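Uncharacterized protein (Shewanella oneidensis, PDB 3E8P) probably hydrolyses medium- and long-chain fatty acyl-CoA thioesters to the free fatty acid and coenzyme A, as a member of the hotdog-fold thioesterase superfamily. Local coordinates at residues A[18-23]-A[88-93]; A[39-44]-A[81-86]; A[49-54]-A[74-79]. One frame throughout, in Å; residues are numbered along the deposited sequence.

Contact 1 (A[18-23]-A[88-93]); sequences EVLKRV and GLVASR
Val90 meets Val19 and Leu20 where the N-terminal helix 14-29 packs on the C-terminal part of helix 70-90, the long central helix of this hotdog fold. Between segments 18-23 and 88-93 the contact is small and apolar, and all three touching residues are buried. Val90 gives up more surface than either partner, about 51 Å², because both residues of helix 14-29 converge on its CG2 methyl. Val19 reaches it tip to tip, its CG2 lying 4.2 Å from CG2 of Val90. The same Val19 methyl is 4.3 Å from Val90 CG1, and thus stands before the whole fork of the opposing valine. A chi1 of -57° turns this methyl, flanked by both backbone neighbours of CA, out toward Val90. Leu20 arrives from another direction: its CD2 comes within 4.4 Å of Val90 CG2. The backbones stay well apart, with Leu20 CA and Val90 CA 8.3 Å from each other, and the gap is spanned by side chains alone. Val19 also packs on Leu101 of helix 98-107, placing the contact among three helices. Outside the two segments, Gln16 of the N-terminal helix adds a polar tie, its NE2 hydrogen-bonding to Val90 O. Past Val90 the chain turns away, and Ser92 folds back on Leu89. Leu89 O accepts two bonds from Ser92, the first from its backbone N at 3.1 Å. The second comes from the hydroxyl, Ser92 OG lying 2.6 Å from Leu89 O.

Contact 2 (A[39-44]-A[81-86]); sequences LDIKRY and GGLTAF
Tyr44 lays the outer end of its ring across Leu83, its CE1 lying 3.7 Å from Leu83 CB while its CZ is equally close to Leu83 CD2. The two side chains meet at a slant, and the ring is pinned at its far end: Tyr44 OH donates to Leu83 O at 2.8 Å. Leu83 O is met edge-on by the ring, and the hydroxyl lies slightly off the carbonyl plane. The torsion of Tyr44 explains the reach: CG anti to the backbone N (chi1 -171°) carries the phenol from the strand to the helix backbone. Beyond the bond, the same hydroxyl oxygen sits at the edge of the Phe86 ring, 3.7 Å from Phe86 CD2. A phenylalanine in place of Tyr44 would probably leave Leu83 O without this donor and the ring free to shift against Leu83. Farther back along the strand, Ile41 CG1 rests 4.1 Å from Leu83 CD1, and Leu83 is thereby shared between two strand residues. Between Ile41 and Tyr44 the strand carries a classic beta bulge, Lys42 and Arg43 being paired together against Glu50 of the next strand. Here an outermost strand of the chain's sheet packs on the central helix of the hotdog fold, nearly parallel to it, the segment directions 15° apart and their axes 11.0 Å from each other. Helix 14-29 closes the region through Phe27 on Ile41 and Leu20 on Tyr44, strand 49-54 contributes Val49 beside Tyr44 and Leu83, and helix 98-107 places Leu105 against Phe86.

Contact 3 (A[49-54]-A[74-79]); sequences VEVAIN and ATVLDV
Val76 spreads its two methyls over two strand residues, Val51 and Ile53, in a purely apolar contact. Its CG1 lies 4.0 Å from Val51 CG1, the two valines lying alongside and pointing opposite ways, while its CG2 lies 4.1 Å from Ile53 CG2 where those side chains slant across one another. With CG1 anti to the backbone N (chi1 178°), Val76 turns CG1 to Val51 and CG2 to Ile53. Val79, one turn on, also buries surface here, but at a looser approach. Val51 and Val76 are the nearest pair of the backbones, their CA atoms 7.3 Å apart. This is the characteristic helix-on-sheet layer of the hotdog fold, in which the curved antiparallel sheet wraps helix 70-90; backbone bonds of Val51 to Gly128 and of Ile53 to Phe126 hold this strand to its neighbour 125-134. Among the polar groups, Asp78 is buried on the same helix, and its OD2 is hydrogen-bonded to both Thr110 OG1 and Tyr161 OH. Toward the second subunit this helix packs Ala74 on Ala74 of that subunit and Asp78 on Tyr117 of that subunit.

How the contacts relate
From the N terminus the chain lays down helix 14-29, strand 40-44 and strand 49-54, then meets all three again, in reverse order, along helix 70-90. Contact 3 therefore closes the shortest loop, contact 2 encloses it, and contact 1 encloses both; none cross. Helix 70-90 is the common spine, carrying the sheet at 74-79 and 81-86 and the N-terminal helix at its C-terminal end. Contacts 2 and 3, centres about 7 Å apart, are joined directly through their neighbouring strands, including a salt bridge from Arg43 to Glu50. Contact 1 touches contact 2 by packing of Val23 on Phe86 and Leu83, but stays about 8 Å from contact 3 at the nearest atoms.

Contact 1 (A[18-23]-A[88-93])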
ATOM      1  N   GLU A  18      32.407   8.188   5.481  1.00 58.44           N
ATOM      2  CA  GLU A  18      33.143   6.937   5.558  1.00 58.59           C
ATOM      3  C   GLU A  18      32.191   5.742   5.580  1.00 57.69           C
ATOM      4  O   GLU A  18      32.378   4.786   4.828  1.00 56.56           O
ATOM      5  CB  GLU A  18      34.040   6.924   6.802  1.00 60.25           C
ATOM      6  CG  GLU A  18      35.498   6.575   6.514  1.00 63.04           C
ATOM      7  CD  GLU A  18      35.670   5.179   5.934  1.00 65.07           C
ATOM      8  OE1 GLU A  18      35.384   4.193   6.651  1.00 65.18           O
ATOM      9  OE2 GLU A  18      36.092   5.066   4.760  1.00 66.27           O
ATOM     10  N   VAL A  19      31.168   5.800   6.433  1.00 56.98           N
ATOM     11  CA  VAL A  19      30.209   4.703   6.526  1.00 56.71           C
ATOM     12  C   VAL A  19      29.432   4.563   5.223  1.00 55.97           C
ATOM     13  O   VAL A  19      29.121   3.453   4.797  1.00 54.02           O
ATOM     14  CB  VAL A  19      29.212   4.897   7.700  1.00 57.23           C
ATOM     15  CG1 VAL A  19      29.974   5.032   9.007  1.00 57.56           C
ATOM     16  CG2 VAL A  19      28.335   6.111   7.462  1.00 58.48           C
ATOM     17  N   LEU A  20      29.137   5.693   4.588  1.00 56.01           N
ATOM     18  CA  LEU A  20      28.408   5.691   3.325  1.00 55.91           C
ATOM     19  C   LEU A  20      29.219   4.992   2.247  1.00 55.55           C
ATOM     20  O   LEU A  20      28.695   4.148   1.522  1.00 56.20           O
ATOM     21  CB  LEU A  20      28.090   7.122   2.885  1.00 55.57           C
ATOM     22  CG  LEU A  20      27.076   7.897   3.729  1.00 54.67           C
ATOM     23  CD1 LEU A  20      27.148   9.370   3.376  1.00 54.46           C
ATOM     24  CD2 LEU A  20      25.675   7.347   3.499  1.00 54.46           C
ATOM     25  N   LYS A  21      30.498   5.337   2.144  1.00 55.33           N
ATOM     26  CA  LYS A  21      31.355   4.720   1.140  1.00 56.38           C
ATOM     27  C   LYS A  21      31.445   3.219   1.399  1.00 55.31           C
ATOM     28  O   LYS A  21      31.482   2.415   0.466  1.00 54.67           O
ATOM     29  CB  LYS A  21      32.757   5.341   1.167  1.00 58.73           C
ATOM     30  CG  LYS A  21      33.657   4.871   0.022  1.00 62.30           C
ATOM     31  CD  LYS A  21      35.043   5.516   0.060  1.00 65.62           C
ATOM     32  CE  LYS A  21      34.999   7.006  -0.264  1.00 67.10           C
ATOM     33  NZ  LYS A  21      36.373   7.596  -0.339  1.00 68.31           N
ATOM     34  N   ARG A  22      31.478   2.849   2.674  1.00 54.95           N
ATOM     35  CA  ARG A  22      31.548   1.446   3.067  1.00 54.74           C
ATOM     36  C   ARG A  22      30.242   0.745   2.681  1.00 52.69           C
ATOM     37  O   ARG A  22      30.257  -0.339   2.100  1.00 52.39           O
ATOM     38  CB  ARG A  22      31.778   1.339   4.580  1.00 57.24           C
ATOM     39  CG  ARG A  22      31.643  -0.069   5.156  1.00 60.82           C
ATOM     40  CD  ARG A  22      32.841  -0.953   4.828  1.00 64.79           C
ATOM     41  NE  ARG A  22      32.523  -2.378   4.955  1.00 67.16           N
ATOM     42  CZ  ARG A  22      32.126  -2.971   6.079  1.00 68.50           C
ATOM     43  NH1 ARG A  22      31.998  -2.270   7.199  1.00 69.27           N
ATOM     44  NH2 ARG A  22      31.840  -4.266   6.077  1.00 68.56           N
ATOM     45  N   VAL A  23      29.114   1.375   3.000  1.00 50.44           N
ATOM     46  CA  VAL A  23      27.810   0.807   2.685  1.00 49.74           C
ATOM     47  C   VAL A  23      27.604   0.660   1.180  1.00 48.19           C
ATOM     48  O   VAL A  23      27.054  -0.338   0.721  1.00 46.06           O
ATOM     49  CB  VAL A  23      26.671   1.671   3.258  1.00 49.98           C
ATOM     50  CG1 VAL A  23      25.327   1.083   2.863  1.00 52.07           C
ATOM     51  CG2 VAL A  23      26.784   1.744   4.768  1.00 49.46           C
ATOM     52  N   GLY A  88      19.379   9.151   5.175  1.00 35.33           N
ATOM     53  CA  GLY A  88      18.634  10.129   5.949  1.00 36.61           C
ATOM     54  C   GLY A  88      18.900   9.980   7.441  1.00 38.18           C
ATOM     55  O   GLY A  88      18.799  10.946   8.208  1.00 38.10           O
ATOM     56  N   LEU A  89      19.239   8.762   7.853  1.00 36.32           N
ATOM     57  CA  LEU A  89      19.535   8.490   9.252  1.00 37.40           C
ATOM     58  C   LEU A  89      20.935   9.017   9.551  1.00 38.34           C
ATOM     59  O   LEU A  89      21.148   9.697  10.553  1.00 40.15           O
ATOM     60  CB  LEU A  89      19.474   6.983   9.533  1.00 35.15           C
ATOM     61  CG  LEU A  89      20.058   6.551  10.886  1.00 34.23           C
ATOM     62  CD1 LEU A  89      19.270   7.192  12.017  1.00 34.20           C
ATOM     63  CD2 LEU A  89      20.031   5.041  11.002  1.00 36.23           C
ATOM     64  N   VAL A  90      21.878   8.711   8.664  1.00 38.30           N
ATOM     65  CA  VAL A  90      23.259   9.156   8.816  1.00 39.19           C
ATOM     66  C   VAL A  90      23.385  10.683   8.886  1.00 41.42           C
ATOM     67  O   VAL A  90      24.206  11.215   9.632  1.00 41.10           O
ATOM     68  CB  VAL A  90      24.136   8.657   7.647  1.00 37.76           C
ATOM     69  CG1 VAL A  90      25.506   9.306   7.713  1.00 39.24           C
ATOM     70  CG2 VAL A  90      24.276   7.149   7.704  1.00 35.65           C
ATOM     71  N   ALA A  91      22.570  11.385   8.110  1.00 43.43           N
ATOM     72  CA  ALA A  91      22.623  12.839   8.081  1.00 45.64           C
ATOM     73  C   ALA A  91      21.837  13.518   9.196  1.00 47.70           C
ATOM     74  O   ALA A  91      21.905  14.733   9.343  1.00 47.54           O
ATOM     75  CB  ALA A  91      22.134  13.346   6.722  1.00 46.30           C
ATOM     76  N   SER A  92      21.100  12.744   9.987  1.00 50.00           N
ATOM     77  CA  SER A  92      20.299  13.326  11.058  1.00 52.80           C
ATOM     78  C   SER A  92      21.059  13.658  12.341  1.00 56.32           C
ATOM     79  O   SER A  92      20.524  14.336  13.220  1.00 56.48           O
ATOM     80  CB  SER A  92      19.126  12.400  11.400  1.00 52.36           C
ATOM     81  OG  SER A  92      19.577  11.182  11.962  1.00 48.87           O
ATOM     82  N   ARG A  93      22.298  13.191  12.457  1.00 60.14           N
ATOM     83  CA  ARG A  93      23.078  13.447  13.666  1.00 64.28           C
ATOM     84  C   ARG A  93      24.570  13.648  13.416  1.00 66.47           C
ATOM     85  O   ARG A  93      25.090  13.282  12.362  1.00 66.75           O
ATOM     86  CB  ARG A  93      22.885  12.296  14.661  1.00 65.33           C
ATOM     87  CG  ARG A  93      21.519  12.255  15.323  1.00 67.60           C
ATOM     88  CD  ARG A  93      21.278  10.925  16.015  1.00 70.06           C
ATOM     89  NE  ARG A  93      22.348  10.582  16.943  1.00 72.73           N
ATOM     90  CZ  ARG A  93      22.629  11.264  18.047  1.00 74.45           C
ATOM     91  NH1 ARG A  93      21.912  12.335  18.369  1.00 74.70           N
ATOM     92  NH2 ARG A  93      23.633  10.878  18.826  1.00 74.64           N
TER

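Contact 2 (A[39-44]-A[81-86])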
ATOM      1  N   LEU A  39      22.779  -5.117 -10.485  1.00 36.52           N
ATOM      2  CA  LEU A  39      22.367  -3.866  -9.860  1.00 38.46           C
ATOM      3  C   LEU A  39      23.599  -3.082  -9.385  1.00 38.20           C
ATOM      4  O   LEU A  39      24.450  -3.626  -8.683  1.00 36.30           O
ATOM      5  CB  LEU A  39      21.414  -4.189  -8.702  1.00 37.59           C
ATOM      6  CG  LEU A  39      20.712  -3.081  -7.921  1.00 38.36           C
ATOM      7  CD1 LEU A  39      19.485  -3.647  -7.230  1.00 38.82           C
ATOM      8  CD2 LEU A  39      21.668  -2.493  -6.908  1.00 40.62           C
ATOM      9  N   ASP A  40      23.693  -1.812  -9.786  1.00 39.63           N
ATOM     10  CA  ASP A  40      24.834  -0.959  -9.423  1.00 41.93           C
ATOM     11  C   ASP A  40      24.502   0.303  -8.627  1.00 41.93           C
ATOM     12  O   ASP A  40      23.506   0.978  -8.894  1.00 41.63           O
ATOM     13  CB  ASP A  40      25.575  -0.505 -10.681  1.00 44.79           C
ATOM     14  CG  ASP A  40      26.109  -1.655 -11.498  1.00 49.45           C
ATOM     15  OD1 ASP A  40      26.655  -1.384 -12.585  1.00 54.13           O
ATOM     16  OD2 ASP A  40      25.992  -2.820 -11.059  1.00 51.51           O
ATOM     17  N   ILE A  41      25.346   0.622  -7.652  1.00 42.06           N
ATOM     18  CA  ILE A  41      25.168   1.836  -6.868  1.00 44.63           C
ATOM     19  C   ILE A  41      26.056   2.883  -7.552  1.00 46.16           C
ATOM     20  O   ILE A  41      27.244   3.002  -7.259  1.00 46.07           O
ATOM     21  CB  ILE A  41      25.599   1.647  -5.386  1.00 44.86           C
ATOM     22  CG1 ILE A  41      24.608   0.735  -4.660  1.00 45.62           C
ATOM     23  CG2 ILE A  41      25.623   2.991  -4.666  1.00 45.06           C
ATOM     24  CD1 ILE A  41      24.681  -0.701  -5.076  1.00 49.95           C
ATOM     25  N   LYS A  42      25.464   3.618  -8.487  1.00 48.42           N
ATOM     26  CA  LYS A  42      26.175   4.633  -9.252  1.00 51.32           C
ATOM     27  C   LYS A  42      26.793   5.709  -8.368  1.00 52.02           C
ATOM     28  O   LYS A  42      27.958   6.057  -8.536  1.00 52.59           O
ATOM     29  CB  LYS A  42      25.226   5.269 -10.273  1.00 52.94           C
ATOM     30  CG  LYS A  42      25.924   6.023 -11.390  1.00 56.44           C
ATOM     31  CD  LYS A  42      24.925   6.586 -12.400  1.00 58.40           C
ATOM     32  CE  LYS A  42      25.631   7.311 -13.539  1.00 58.75           C
ATOM     33  NZ  LYS A  42      24.670   7.972 -14.466  1.00 59.20           N
ATOM     34  N   ARG A  43      26.008   6.232  -7.432  1.00 52.52           N
ATOM     35  CA  ARG A  43      26.475   7.262  -6.511  1.00 52.78           C
ATOM     36  C   ARG A  43      25.718   7.145  -5.199  1.00 51.51           C
ATOM     37  O   ARG A  43      24.543   6.788  -5.193  1.00 51.46           O
ATOM     38  CB  ARG A  43      26.260   8.654  -7.111  1.00 56.09           C
ATOM     39  CG  ARG A  43      27.278   9.031  -8.173  1.00 61.15           C
ATOM     40  CD  ARG A  43      26.972  10.394  -8.777  1.00 65.77           C
ATOM     41  NE  ARG A  43      25.874  10.348  -9.743  1.00 69.15           N
ATOM     42  CZ  ARG A  43      25.939   9.735 -10.923  1.00 70.59           C
ATOM     43  NH1 ARG A  43      27.050   9.108 -11.292  1.00 71.97           N
ATOM     44  NH2 ARG A  43      24.901   9.761 -11.745  1.00 72.71           N
ATOM     45  N   TYR A  44      26.390   7.447  -4.091  1.00 49.38           N
ATOM     46  CA  TYR A  44      25.764   7.362  -2.777  1.00 48.86           C
ATOM     47  C   TYR A  44      26.419   8.323  -1.789  1.00 49.70           C
ATOM     48  O   TYR A  44      27.544   8.105  -1.345  1.00 51.17           O
ATOM     49  CB  TYR A  44      25.844   5.920  -2.258  1.00 46.39           C
ATOM     50  CG  TYR A  44      25.043   5.654  -1.002  1.00 44.30           C
ATOM     51  CD1 TYR A  44      23.716   6.050  -0.901  1.00 42.09           C
ATOM     52  CD2 TYR A  44      25.601   4.965   0.070  1.00 42.05           C
ATOM     53  CE1 TYR A  44      22.962   5.766   0.231  1.00 38.42           C
ATOM     54  CE2 TYR A  44      24.851   4.676   1.206  1.00 39.92           C
ATOM     55  CZ  TYR A  44      23.528   5.078   1.279  1.00 39.02           C
ATOM     56  OH  TYR A  44      22.765   4.784   2.396  1.00 36.87           O
ATOM     57  N   GLY A  81      15.095   2.578  -1.783  1.00 23.46           N
ATOM     58  CA  GLY A  81      14.433   3.022  -0.565  1.00 23.90           C
ATOM     59  C   GLY A  81      15.228   2.760   0.703  1.00 26.12           C
ATOM     60  O   GLY A  81      15.266   3.602   1.600  1.00 25.38           O
ATOM     61  N   GLY A  82      15.859   1.593   0.782  1.00 26.54           N
ATOM     62  CA  GLY A  82      16.644   1.256   1.955  1.00 26.88           C
ATOM     63  C   GLY A  82      17.848   2.165   2.114  1.00 26.62           C
ATOM     64  O   GLY A  82      18.103   2.675   3.197  1.00 26.66           O
ATOM     65  N   LEU A  83      18.585   2.365   1.028  1.00 27.09           N
ATOM     66  CA  LEU A  83      19.761   3.225   1.044  1.00 27.28           C
ATOM     67  C   LEU A  83      19.378   4.686   1.303  1.00 28.98           C
ATOM     68  O   LEU A  83      20.118   5.422   1.967  1.00 30.13           O
ATOM     69  CB  LEU A  83      20.528   3.082  -0.277  1.00 27.61           C
ATOM     70  CG  LEU A  83      21.209   1.713  -0.446  1.00 29.57           C
ATOM     71  CD1 LEU A  83      21.686   1.500  -1.883  1.00 29.92           C
ATOM     72  CD2 LEU A  83      22.374   1.636   0.525  1.00 31.30           C
ATOM     73  N   THR A  84      18.218   5.096   0.791  1.00 28.19           N
ATOM     74  CA  THR A  84      17.724   6.457   0.980  1.00 27.84           C
ATOM     75  C   THR A  84      17.410   6.635   2.464  1.00 29.32           C
ATOM     76  O   THR A  84      17.732   7.655   3.071  1.00 29.08           O
ATOM     77  CB  THR A  84      16.411   6.711   0.175  1.00 28.64           C
ATOM     78  OG1 THR A  84      16.660   6.555  -1.235  1.00 25.84           O
ATOM     79  CG2 THR A  84      15.853   8.126   0.473  1.00 23.55           C
ATOM     80  N   ALA A  85      16.776   5.623   3.040  1.00 29.89           N
ATOM     81  CA  ALA A  85      16.413   5.657   4.443  1.00 29.17           C
ATOM     82  C   ALA A  85      17.661   5.742   5.317  1.00 29.90           C
ATOM     83  O   ALA A  85      17.710   6.544   6.243  1.00 31.31           O
ATOM     84  CB  ALA A  85      15.595   4.420   4.798  1.00 25.94           C
ATOM     85  N   PHE A  86      18.665   4.925   5.016  1.00 31.03           N
ATOM     86  CA  PHE A  86      19.903   4.906   5.797  1.00 34.27           C
ATOM     87  C   PHE A  86      20.685   6.222   5.685  1.00 33.50           C
ATOM     88  O   PHE A  86      21.273   6.680   6.655  1.00 35.58           O
ATOM     89  CB  PHE A  86      20.796   3.728   5.363  1.00 34.29           C
ATOM     90  CG  PHE A  86      21.944   3.456   6.303  1.00 35.47           C
ATOM     91  CD1 PHE A  86      21.711   2.968   7.588  1.00 37.22           C
ATOM     92  CD2 PHE A  86      23.256   3.704   5.912  1.00 37.11           C
ATOM     93  CE1 PHE A  86      22.768   2.731   8.474  1.00 35.34           C
ATOM     94  CE2 PHE A  86      24.323   3.471   6.790  1.00 38.45           C
ATOM     95  CZ  PHE A  86      24.075   2.984   8.073  1.00 38.06           C
TER

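Contact 3 (A[49-54]-A[74-79])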
ATOM      1  N   VAL A  49      20.658   8.493  -3.024  1.00 42.02           N
ATOM      2  CA  VAL A  49      21.297   7.421  -3.762  1.00 38.97           C
ATOM      3  C   VAL A  49      20.819   7.333  -5.201  1.00 38.69           C
ATOM      4  O   VAL A  49      19.699   7.708  -5.524  1.00 38.05           O
ATOM      5  CB  VAL A  49      21.015   6.058  -3.106  1.00 39.61           C
ATOM      6  CG1 VAL A  49      19.512   5.775  -3.137  1.00 39.59           C
ATOM      7  CG2 VAL A  49      21.776   4.951  -3.838  1.00 36.65           C
ATOM      8  N   GLU A  50      21.691   6.836  -6.066  1.00 37.95           N
ATOM      9  CA  GLU A  50      21.345   6.639  -7.455  1.00 36.51           C
ATOM     10  C   GLU A  50      21.712   5.200  -7.735  1.00 35.86           C
ATOM     11  O   GLU A  50      22.864   4.789  -7.546  1.00 33.89           O
ATOM     12  CB  GLU A  50      22.135   7.580  -8.360  1.00 39.79           C
ATOM     13  CG  GLU A  50      22.012   7.254  -9.844  1.00 44.72           C
ATOM     14  CD  GLU A  50      22.328   8.449 -10.733  1.00 48.72           C
ATOM     15  OE1 GLU A  50      22.481   8.265 -11.963  1.00 49.85           O
ATOM     16  OE2 GLU A  50      22.412   9.577 -10.196  1.00 50.95           O
ATOM     17  N   VAL A  51      20.715   4.428  -8.151  1.00 32.31           N
ATOM     18  CA  VAL A  51      20.907   3.028  -8.466  1.00 30.85           C
ATOM     19  C   VAL A  51      20.636   2.841  -9.947  1.00 30.96           C
ATOM     20  O   VAL A  51      19.690   3.414 -10.491  1.00 31.81           O
ATOM     21  CB  VAL A  51      19.946   2.131  -7.647  1.00 29.78           C
ATOM     22  CG1 VAL A  51      20.057   0.690  -8.089  1.00 27.82           C
ATOM     23  CG2 VAL A  51      20.282   2.237  -6.169  1.00 32.29           C
ATOM     24  N   ALA A  52      21.481   2.049 -10.596  1.00 29.05           N
ATOM     25  CA  ALA A  52      21.330   1.783 -12.017  1.00 29.56           C
ATOM     26  C   ALA A  52      21.497   0.299 -12.282  1.00 30.51           C
ATOM     27  O   ALA A  52      22.180  -0.412 -11.538  1.00 29.75           O
ATOM     28  CB  ALA A  52      22.354   2.572 -12.814  1.00 29.82           C
ATOM     29  N   ILE A  53      20.856  -0.160 -13.348  1.00 30.34           N
ATOM     30  CA  ILE A  53      20.908  -1.550 -13.745  1.00 31.32           C
ATOM     31  C   ILE A  53      20.685  -1.592 -15.254  1.00 33.32           C
ATOM     32  O   ILE A  53      19.686  -1.085 -15.764  1.00 31.91           O
ATOM     33  CB  ILE A  53      19.809  -2.372 -13.014  1.00 33.11           C
ATOM     34  CG1 ILE A  53      19.821  -3.825 -13.494  1.00 31.81           C
ATOM     35  CG2 ILE A  53      18.429  -1.734 -13.248  1.00 31.84           C
ATOM     36  CD1 ILE A  53      18.884  -4.735 -12.705  1.00 33.10           C
ATOM     37  N   ASN A  54      21.629  -2.179 -15.977  1.00 35.94           N
ATOM     38  CA  ASN A  54      21.491  -2.262 -17.421  1.00 37.32           C
ATOM     39  C   ASN A  54      20.571  -3.398 -17.772  1.00 36.35           C
ATOM     40  O   ASN A  54      20.486  -4.387 -17.046  1.00 36.44           O
ATOM     41  CB  ASN A  54      22.844  -2.494 -18.092  1.00 40.07           C
ATOM     42  CG  ASN A  54      23.855  -1.452 -17.714  1.00 41.51           C
ATOM     43  OD1 ASN A  54      23.616  -0.257 -17.863  1.00 44.14           O
ATOM     44  ND2 ASN A  54      24.994  -1.895 -17.212  1.00 45.65           N
ATOM     45  N   ALA A  74      10.608  -3.881  -8.761  1.00 20.67           N
ATOM     46  CA  ALA A  74      10.356  -3.894  -7.323  1.00 20.73           C
ATOM     47  C   ALA A  74      11.661  -4.041  -6.542  1.00 21.92           C
ATOM     48  O   ALA A  74      11.828  -3.426  -5.494  1.00 21.88           O
ATOM     49  CB  ALA A  74       9.408  -5.025  -6.970  1.00 19.17           C
ATOM     50  N   THR A  75      12.590  -4.846  -7.058  1.00 23.31           N
ATOM     51  CA  THR A  75      13.880  -5.055  -6.392  1.00 23.41           C
ATOM     52  C   THR A  75      14.663  -3.742  -6.320  1.00 22.92           C
ATOM     53  O   THR A  75      15.172  -3.366  -5.257  1.00 23.71           O
ATOM     54  CB  THR A  75      14.740  -6.126  -7.139  1.00 22.42           C
ATOM     55  OG1 THR A  75      14.080  -7.393  -7.067  1.00 23.33           O
ATOM     56  CG2 THR A  75      16.112  -6.270  -6.498  1.00 20.99           C
ATOM     57  N   VAL A  76      14.737  -3.036  -7.446  1.00 22.49           N
ATOM     58  CA  VAL A  76      15.457  -1.761  -7.500  1.00 22.83           C
ATOM     59  C   VAL A  76      14.830  -0.698  -6.595  1.00 21.83           C
ATOM     60  O   VAL A  76      15.525  -0.007  -5.859  1.00 21.12           O
ATOM     61  CB  VAL A  76      15.505  -1.202  -8.942  1.00 23.15           C
ATOM     62  CG1 VAL A  76      16.227   0.149  -8.959  1.00 24.93           C
ATOM     63  CG2 VAL A  76      16.201  -2.191  -9.851  1.00 23.65           C
ATOM     64  N   LEU A  77      13.510  -0.574  -6.646  1.00 24.15           N
ATOM     65  CA  LEU A  77      12.828   0.419  -5.828  1.00 24.27           C
ATOM     66  C   LEU A  77      13.044   0.182  -4.336  1.00 24.49           C
ATOM     67  O   LEU A  77      13.208   1.140  -3.577  1.00 25.51           O
ATOM     68  CB  LEU A  77      11.330   0.432  -6.147  1.00 24.68           C
ATOM     69  CG  LEU A  77      10.944   0.963  -7.532  1.00 25.30           C
ATOM     70  CD1 LEU A  77       9.483   0.642  -7.826  1.00 24.65           C
ATOM     71  CD2 LEU A  77      11.174   2.453  -7.583  1.00 23.64           C
ATOM     72  N   ASP A  78      13.052  -1.083  -3.915  1.00 24.80           N
ATOM     73  CA  ASP A  78      13.248  -1.421  -2.497  1.00 24.67           C
ATOM     74  C   ASP A  78      14.660  -1.074  -2.023  1.00 24.15           C
ATOM     75  O   ASP A  78      14.846  -0.519  -0.935  1.00 23.14           O
ATOM     76  CB  ASP A  78      12.992  -2.912  -2.239  1.00 27.67           C
ATOM     77  CG  ASP A  78      12.976  -3.251  -0.748  1.00 31.50           C
ATOM     78  OD1 ASP A  78      13.216  -4.420  -0.390  1.00 32.85           O
ATOM     79  OD2 ASP A  78      12.710  -2.343   0.073  1.00 33.91           O
ATOM     80  N   VAL A  79      15.646  -1.405  -2.848  1.00 23.24           N
ATOM     81  CA  VAL A  79      17.043  -1.119  -2.543  1.00 24.14           C
ATOM     82  C   VAL A  79      17.292   0.391  -2.497  1.00 26.31           C
ATOM     83  O   VAL A  79      18.007   0.886  -1.617  1.00 26.90           O
ATOM     84  CB  VAL A  79      17.973  -1.757  -3.598  1.00 27.45           C
ATOM     85  CG1 VAL A  79      19.424  -1.372  -3.309  1.00 26.28           C
ATOM     86  CG2 VAL A  79      17.794  -3.280  -3.589  1.00 24.60           C
TER